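Local coordinates for protein PadR family transcriptional regulator (Listeria monocytogenes, PDB 6ABQ) that probably binds DNA as a dimeric PadR-family transcription factor, with a winged helix-turn-helix domain and a ligand-induced mechanism of regulation, at residues B[56-59]-B[60-64]; B[90-93]-B[94-98]. All coordinates share one frame; numbering follows the deposited sequence.

Contact 1 of 2, residues B[56-59]-B[60-64]; sequences ILVR and LEKKG
V58 and K62 run side by side, one helical turn apart, and their apolar meeting is 3.7 Å from V58 CG1 to K62 CE. V58 holds CG1 anti to its own N (chi1 165°), on the side where the extended K62 chain passes. On the buried face the leucine and isoleucine contacts are looser: L60 CD1 lies 4.3 Å from L57 CD2, and L60 CG is 4.4 Å from I56 CG2. L60 continues this apolar face onto L23 of helix 17-27 and V66 of strand 66-72.

Four backbone bonds tie the residues together, from L60 N to I56 O (2.8 Å) through to K63 N to R59 O (2.9 Å). The helix then closes in a Schellman motif, where G64 takes a positive phi of 79° and its N returns to E61 O at 2.8 Å.

Among the charged groups, R59 bends at chi3 (85°) and its NE stands 4.6 Å from K63 NZ, with K63 CE at the guanidinium edge. Both cations form salt bridges to E19, through different carboxylate oxygens. One carboxylate thus gathers both cations and probably lets them lie close together, linking the helix end to helix 17-27.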
ATOM      1  N   ILE B  56       3.640  -4.647  14.026  1.00 15.56           N
ATOM      2  CA  ILE B  56       2.263  -4.715  13.521  1.00 15.12           C
ATOM      3  C   ILE B  56       1.362  -5.486  14.493  1.00 14.03           C
ATOM      4  O   ILE B  56       0.223  -5.072  14.747  1.00 14.15           O
ATOM      5  CB  ILE B  56       2.183  -5.272  12.074  1.00 15.23           C
ATOM      6  CG1 ILE B  56       2.954  -4.341  11.113  1.00 16.82           C
ATOM      7  CG2 ILE B  56       0.724  -5.407  11.631  1.00 15.12           C
ATOM      8  CD1 ILE B  56       3.329  -4.953   9.773  1.00 17.37           C
ATOM      9  N   LEU B  57       1.882  -6.582  15.043  1.00 13.27           N
ATOM     10  CA  LEU B  57       1.196  -7.318  16.107  1.00 12.65           C
ATOM     11  C   LEU B  57       0.901  -6.442  17.335  1.00 13.25           C
ATOM     12  O   LEU B  57      -0.194  -6.515  17.895  1.00 13.25           O
ATOM     13  CB  LEU B  57       1.973  -8.585  16.495  1.00 12.17           C
ATOM     14  CG  LEU B  57       2.037  -9.739  15.472  1.00 11.77           C
ATOM     15  CD1 LEU B  57       2.976 -10.829  15.955  1.00 11.65           C
ATOM     16  CD2 LEU B  57       0.668 -10.319  15.129  1.00 11.62           C
ATOM     17  N   VAL B  58       1.869  -5.613  17.728  1.00 14.13           N
ATOM     18  CA  VAL B  58       1.689  -4.632  18.816  1.00 15.23           C
ATOM     19  C   VAL B  58       0.555  -3.647  18.471  1.00 15.74           C
ATOM     20  O   VAL B  58      -0.309  -3.374  19.309  1.00 16.20           O
ATOM     21  CB  VAL B  58       3.015  -3.904  19.174  1.00 16.58           C
ATOM     22  CG1 VAL B  58       2.779  -2.659  20.027  1.00 18.25           C
ATOM     23  CG2 VAL B  58       3.962  -4.858  19.896  1.00 16.49           C
ATOM     24  N   ARG B  59       0.554  -3.161  17.229  1.00 15.90           N
ATOM     25  CA  ARG B  59      -0.490  -2.261  16.731  1.00 16.62           C
ATOM     26  C   ARG B  59      -1.880  -2.911  16.784  1.00 15.93           C
ATOM     27  O   ARG B  59      -2.849  -2.276  17.218  1.00 16.71           O
ATOM     28  CB  ARG B  59      -0.167  -1.759  15.320  1.00 17.21           C
ATOM     29  CG  ARG B  59      -1.163  -0.731  14.803  1.00 18.39           C
ATOM     30  CD  ARG B  59      -0.657  -0.033  13.555  1.00 19.63           C
ATOM     31  NE  ARG B  59      -0.944  -0.782  12.331  1.00 19.15           N
ATOM     32  CZ  ARG B  59      -0.045  -1.123  11.403  1.00 19.33           C
ATOM     33  NH1 ARG B  59       1.235  -0.804  11.532  1.00 19.92           N
ATOM     34  NH2 ARG B  59      -0.443  -1.793  10.328  1.00 19.25           N
ATOM     35  N   LEU B  60      -1.947  -4.175  16.354  1.00 14.79           N
ATOM     36  CA  LEU B  60      -3.177  -4.976  16.382  1.00 14.43           C
ATOM     37  C   LEU B  60      -3.761  -5.170  17.778  1.00 14.62           C
ATOM     38  O   LEU B  60      -4.985  -5.109  17.942  1.00 15.18           O
ATOM     39  CB  LEU B  60      -2.967  -6.329  15.703  1.00 13.58           C
ATOM     40  CG  LEU B  60      -2.713  -6.339  14.194  1.00 13.77           C
ATOM     41  CD1 LEU B  60      -2.496  -7.772  13.726  1.00 13.21           C
ATOM     42  CD2 LEU B  60      -3.841  -5.670  13.434  1.00 14.78           C
ATOM     43  N   GLU B  61      -2.892  -5.402  18.764  1.00 14.49           N
ATOM     44  CA  GLU B  61      -3.292  -5.467  20.178  1.00 15.15           C
ATOM     45  C   GLU B  61      -3.939  -4.160  20.620  1.00 16.49           C
ATOM     46  O   GLU B  61      -5.016  -4.171  21.211  1.00 17.21           O
ATOM     47  CB  GLU B  61      -2.087  -5.728  21.089  1.00 15.27           C
ATOM     48  CG  GLU B  61      -1.497  -7.125  21.014  1.00 14.35           C
ATOM     49  CD  GLU B  61      -0.274  -7.285  21.895  1.00 14.84           C
ATOM     50  OE1 GLU B  61       0.067  -6.363  22.661  1.00 16.04           O
ATOM     51  OE2 GLU B  61       0.358  -8.346  21.827  1.00 14.31           O
ATOM     52  N   LYS B  62      -3.260  -3.049  20.333  1.00 17.10           N
ATOM     53  CA  LYS B  62      -3.722  -1.708  20.702  1.00 18.73           C
ATOM     54  C   LYS B  62      -5.038  -1.359  20.008  1.00 19.05           C
ATOM     55  O   LYS B  62      -5.884  -0.684  20.590  1.00 20.40           O
ATOM     56  CB  LYS B  62      -2.628  -0.662  20.445  1.00 19.65           C
ATOM     57  CG  LYS B  62      -1.470  -0.786  21.425  1.00 20.18           C
ATOM     58  CD  LYS B  62      -0.236   0.017  21.046  1.00 21.17           C
ATOM     59  CE  LYS B  62       0.858  -0.222  22.078  1.00 21.98           C
ATOM     60  NZ  LYS B  62       2.064   0.628  21.908  1.00 23.62           N
ATOM     61  N   LYS B  63      -5.217  -1.873  18.792  1.00 18.09           N
ATOM     62  CA  LYS B  63      -6.482  -1.800  18.058  1.00 18.52           C
ATOM     63  C   LYS B  63      -7.587  -2.695  18.649  1.00 18.53           C
ATOM     64  O   LYS B  63      -8.759  -2.527  18.325  1.00 19.43           O
ATOM     65  CB  LYS B  63      -6.260  -2.128  16.581  1.00 17.92           C
ATOM     66  CG  LYS B  63      -5.635  -1.009  15.760  1.00 18.76           C
ATOM     67  CD  LYS B  63      -5.776  -1.254  14.266  1.00 18.84           C
ATOM     68  CE  LYS B  63      -5.170  -0.103  13.476  1.00 20.11           C
ATOM     69  NZ  LYS B  63      -5.490  -0.191  12.022  1.00 20.83           N
ATOM     70  N   GLY B  64      -7.205  -3.636  19.516  1.00 17.85           N
ATOM     71  CA  GLY B  64      -8.153  -4.527  20.189  1.00 18.22           C
ATOM     72  C   GLY B  64      -8.641  -5.667  19.316  1.00 17.67           C
ATOM     73  O   GLY B  64      -9.714  -6.222  19.558  1.00 18.53           O
TER

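Contact 2 of 2, residues B[90-93]-B[94-98]; sequences EELA and IFWKR
L92 and W96 lie alongside each other one turn apart, with L92 CD1 3.5 Å from W96 NE1 and 4.0 Å from W96 CD1. The leucine thus meets the pyrrole side of the indole. L92 has CG anti to its backbone N (chi1 -179°), which sends the branch along the helix toward the indole. W96 CD1 also comes within 3.2 Å of L92 O, the carbonyl that accepts the bond from W96 N (3.1 Å, N-H...O 161°). F95 comes over the same side of the indole as L92 CD1: its CE2 sits 3.7 Å above the plane, displaced toward the rim, while L92 CD1 is 4.4 Å from F95 CD2.

Further round the helix, I94 CG2 lies 3.3 Å over one face of the R98 guanidinium, again off-centre. The carboxylate of E91 is near the same group, but OE2 to R98 NH1 is 4.3 Å, too long for a salt bridge; any attraction is probably modest.

Outside this shell, E24 of helix 17-27 accepts a hydrogen bond from W96 NE1, which, with the F95 and L92 packing, probably restrains indole rotation. L23 and S27 pack on L92, while L13 and K110 of the second subunit reach F95 and W96 respectively. A long C-terminal helix packed against both its own N-terminal domain and the partner subunit is characteristic of PadR-family regulators, where it is a main part of the dimer interface.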
ATOM      1  N   GLU B  90     -14.351  -8.518  12.463  1.00 35.35           N
ATOM      2  CA  GLU B  90     -15.080  -7.419  11.836  1.00 37.69           C
ATOM      3  C   GLU B  90     -14.174  -6.463  11.065  1.00 34.95           C
ATOM      4  O   GLU B  90     -14.525  -6.050   9.958  1.00 34.74           O
ATOM      5  CB  GLU B  90     -15.945  -6.663  12.854  1.00 43.79           C
ATOM      6  CG  GLU B  90     -17.135  -7.471  13.368  1.00 48.39           C
ATOM      7  CD  GLU B  90     -18.423  -6.663  13.467  1.00 56.30           C
ATOM      8  OE1 GLU B  90     -18.745  -5.917  12.509  1.00 57.37           O
ATOM      9  OE2 GLU B  90     -19.127  -6.789  14.496  1.00 62.36           O
ATOM     10  N   GLU B  91     -13.013  -6.135  11.641  1.00 33.71           N
ATOM     11  CA  GLU B  91     -12.011  -5.274  10.988  1.00 32.22           C
ATOM     12  C   GLU B  91     -11.427  -5.904   9.721  1.00 28.32           C
ATOM     13  O   GLU B  91     -11.123  -5.197   8.754  1.00 27.58           O
ATOM     14  CB  GLU B  91     -10.891  -4.891  11.966  1.00 33.76           C
ATOM     15  CG  GLU B  91      -9.745  -4.052  11.387  1.00 33.83           C
ATOM     16  CD  GLU B  91     -10.184  -2.734  10.754  1.00 36.01           C
ATOM     17  OE1 GLU B  91     -11.068  -2.046  11.307  1.00 40.26           O
ATOM     18  OE2 GLU B  91      -9.633  -2.381   9.693  1.00 34.34           O
ATOM     19  N   LEU B  92     -11.273  -7.227   9.733  1.00 26.85           N
ATOM     20  CA  LEU B  92     -10.806  -7.947   8.556  1.00 25.11           C
ATOM     21  C   LEU B  92     -11.807  -7.827   7.399  1.00 25.48           C
ATOM     22  O   LEU B  92     -11.404  -7.538   6.270  1.00 24.63           O
ATOM     23  CB  LEU B  92     -10.478  -9.409   8.878  1.00 25.33           C
ATOM     24  CG  LEU B  92      -9.949 -10.303   7.745  1.00 25.73           C
ATOM     25  CD1 LEU B  92      -8.637  -9.803   7.141  1.00 25.57           C
ATOM     26  CD2 LEU B  92      -9.814 -11.732   8.245  1.00 27.57           C
ATOM     27  N   ALA B  93     -13.094  -8.039   7.703  1.00 27.76           N
ATOM     28  CA  ALA B  93     -14.185  -7.864   6.737  1.00 29.94           C
ATOM     29  C   ALA B  93     -14.202  -6.443   6.164  1.00 29.78           C
ATOM     30  O   ALA B  93     -14.375  -6.272   4.959  1.00 29.87           O
ATOM     31  CB  ALA B  93     -15.531  -8.216   7.359  1.00 34.30           C
ATOM     32  N   ILE B  94     -13.996  -5.447   7.034  1.00 30.39           N
ATOM     33  CA  ILE B  94     -13.876  -4.035   6.642  1.00 31.29           C
ATOM     34  C   ILE B  94     -12.656  -3.788   5.731  1.00 27.99           C
ATOM     35  O   ILE B  94     -12.777  -3.064   4.744  1.00 28.23           O
ATOM     36  CB  ILE B  94     -13.905  -3.084   7.873  1.00 34.79           C
ATOM     37  CG1 ILE B  94     -15.288  -3.109   8.536  1.00 40.07           C
ATOM     38  CG2 ILE B  94     -13.596  -1.644   7.471  1.00 36.71           C
ATOM     39  CD1 ILE B  94     -15.318  -2.594   9.960  1.00 44.53           C
ATOM     40  N   PHE B  95     -11.508  -4.396   6.063  1.00 25.90           N
ATOM     41  CA  PHE B  95     -10.298  -4.323   5.228  1.00 24.35           C
ATOM     42  C   PHE B  95     -10.548  -4.767   3.786  1.00 23.55           C
ATOM     43  O   PHE B  95     -10.137  -4.070   2.853  1.00 23.46           O
ATOM     44  CB  PHE B  95      -9.123  -5.121   5.821  1.00 24.05           C
ATOM     45  CG  PHE B  95      -8.024  -5.408   4.826  1.00 24.11           C
ATOM     46  CD1 PHE B  95      -7.093  -4.421   4.485  1.00 25.51           C
ATOM     47  CD2 PHE B  95      -7.938  -6.653   4.195  1.00 24.26           C
ATOM     48  CE1 PHE B  95      -6.094  -4.674   3.550  1.00 26.89           C
ATOM     49  CE2 PHE B  95      -6.940  -6.910   3.258  1.00 26.02           C
ATOM     50  CZ  PHE B  95      -6.015  -5.921   2.940  1.00 27.26           C
ATOM     51  N   TRP B  96     -11.198  -5.925   3.620  1.00 23.94           N
ATOM     52  CA  TRP B  96     -11.505  -6.478   2.293  1.00 24.94           C
ATOM     53  C   TRP B  96     -12.445  -5.579   1.475  1.00 26.04           C
ATOM     54  O   TRP B  96     -12.269  -5.439   0.257  1.00 26.48           O
ATOM     55  CB  TRP B  96     -12.055  -7.911   2.394  1.00 27.04           C
ATOM     56  CG  TRP B  96     -11.013  -8.944   2.794  1.00 27.16           C
ATOM     57  CD1 TRP B  96     -11.022  -9.726   3.915  1.00 27.44           C
ATOM     58  CD2 TRP B  96      -9.809  -9.283   2.082  1.00 28.18           C
ATOM     59  NE1 TRP B  96      -9.908 -10.534   3.945  1.00 28.54           N
ATOM     60  CE2 TRP B  96      -9.147 -10.284   2.834  1.00 29.50           C
ATOM     61  CE3 TRP B  96      -9.226  -8.839   0.881  1.00 29.03           C
ATOM     62  CZ2 TRP B  96      -7.935 -10.854   2.422  1.00 32.45           C
ATOM     63  CZ3 TRP B  96      -8.023  -9.401   0.472  1.00 31.86           C
ATOM     64  CH2 TRP B  96      -7.392 -10.403   1.240  1.00 33.93           C
ATOM     65  N   LYS B  97     -13.425  -4.973   2.151  1.00 27.46           N
ATOM     66  CA  LYS B  97     -14.315  -3.993   1.531  1.00 29.78           C
ATOM     67  C   LYS B  97     -13.543  -2.769   1.021  1.00 28.33           C
ATOM     68  O   LYS B  97     -13.760  -2.322  -0.107  1.00 29.15           O
ATOM     69  CB  LYS B  97     -15.445  -3.591   2.492  1.00 33.47           C
ATOM     70  CG  LYS B  97     -16.762  -4.317   2.218  1.00 38.10           C
ATOM     71  CD  LYS B  97     -17.629  -4.530   3.463  1.00 42.04           C
ATOM     72  CE  LYS B  97     -18.439  -3.302   3.878  1.00 47.22           C
ATOM     73  NZ  LYS B  97     -19.441  -2.851   2.864  1.00 52.55           N
ATOM     74  N   ARG B  98     -12.626  -2.257   1.839  1.00 27.06           N
ATOM     75  CA  ARG B  98     -11.841  -1.065   1.484  1.00 27.11           C
ATOM     76  C   ARG B  98     -10.781  -1.367   0.420  1.00 25.27           C
ATOM     77  O   ARG B  98     -10.575  -0.567  -0.509  1.00 25.81           O
ATOM     78  CB  ARG B  98     -11.208  -0.440   2.728  1.00 28.40           C
ATOM     79  CG  ARG B  98     -12.222   0.130   3.704  1.00 32.17           C
ATOM     80  CD  ARG B  98     -11.563   0.522   5.011  1.00 34.40           C
ATOM     81  NE  ARG B  98     -12.419   1.421   5.779  1.00 40.18           N
ATOM     82  CZ  ARG B  98     -12.317   1.641   7.088  1.00 44.02           C
ATOM     83  NH1 ARG B  98     -11.396   1.016   7.816  1.00 42.16           N
ATOM     84  NH2 ARG B  98     -13.157   2.487   7.672  1.00 50.89           N
TER

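In the fold
Contact 1 comes first along the chain, at the end of helix 50-62, and contact 2 follows in the first half of helix 86-110; the antiparallel strands 66-72 and 78-84 lie between them in sequence. Their centres are 16 Å apart and their nearest atoms about 5 Å, without touching. Helix 17-27 bridges the gap: its L23 meets L60 of contact 1 and L92 of contact 2, while E19 and E24 take polar partners from 56-64 and 90-98 respectively. The second subunit reaches contact 2 but does not touch contact 1. Helix 17-27, itself part of the winged helix-turn-helix domain, thus packs on both helices, a possible but unproven route for coupling subunit arrangement to DNA binding.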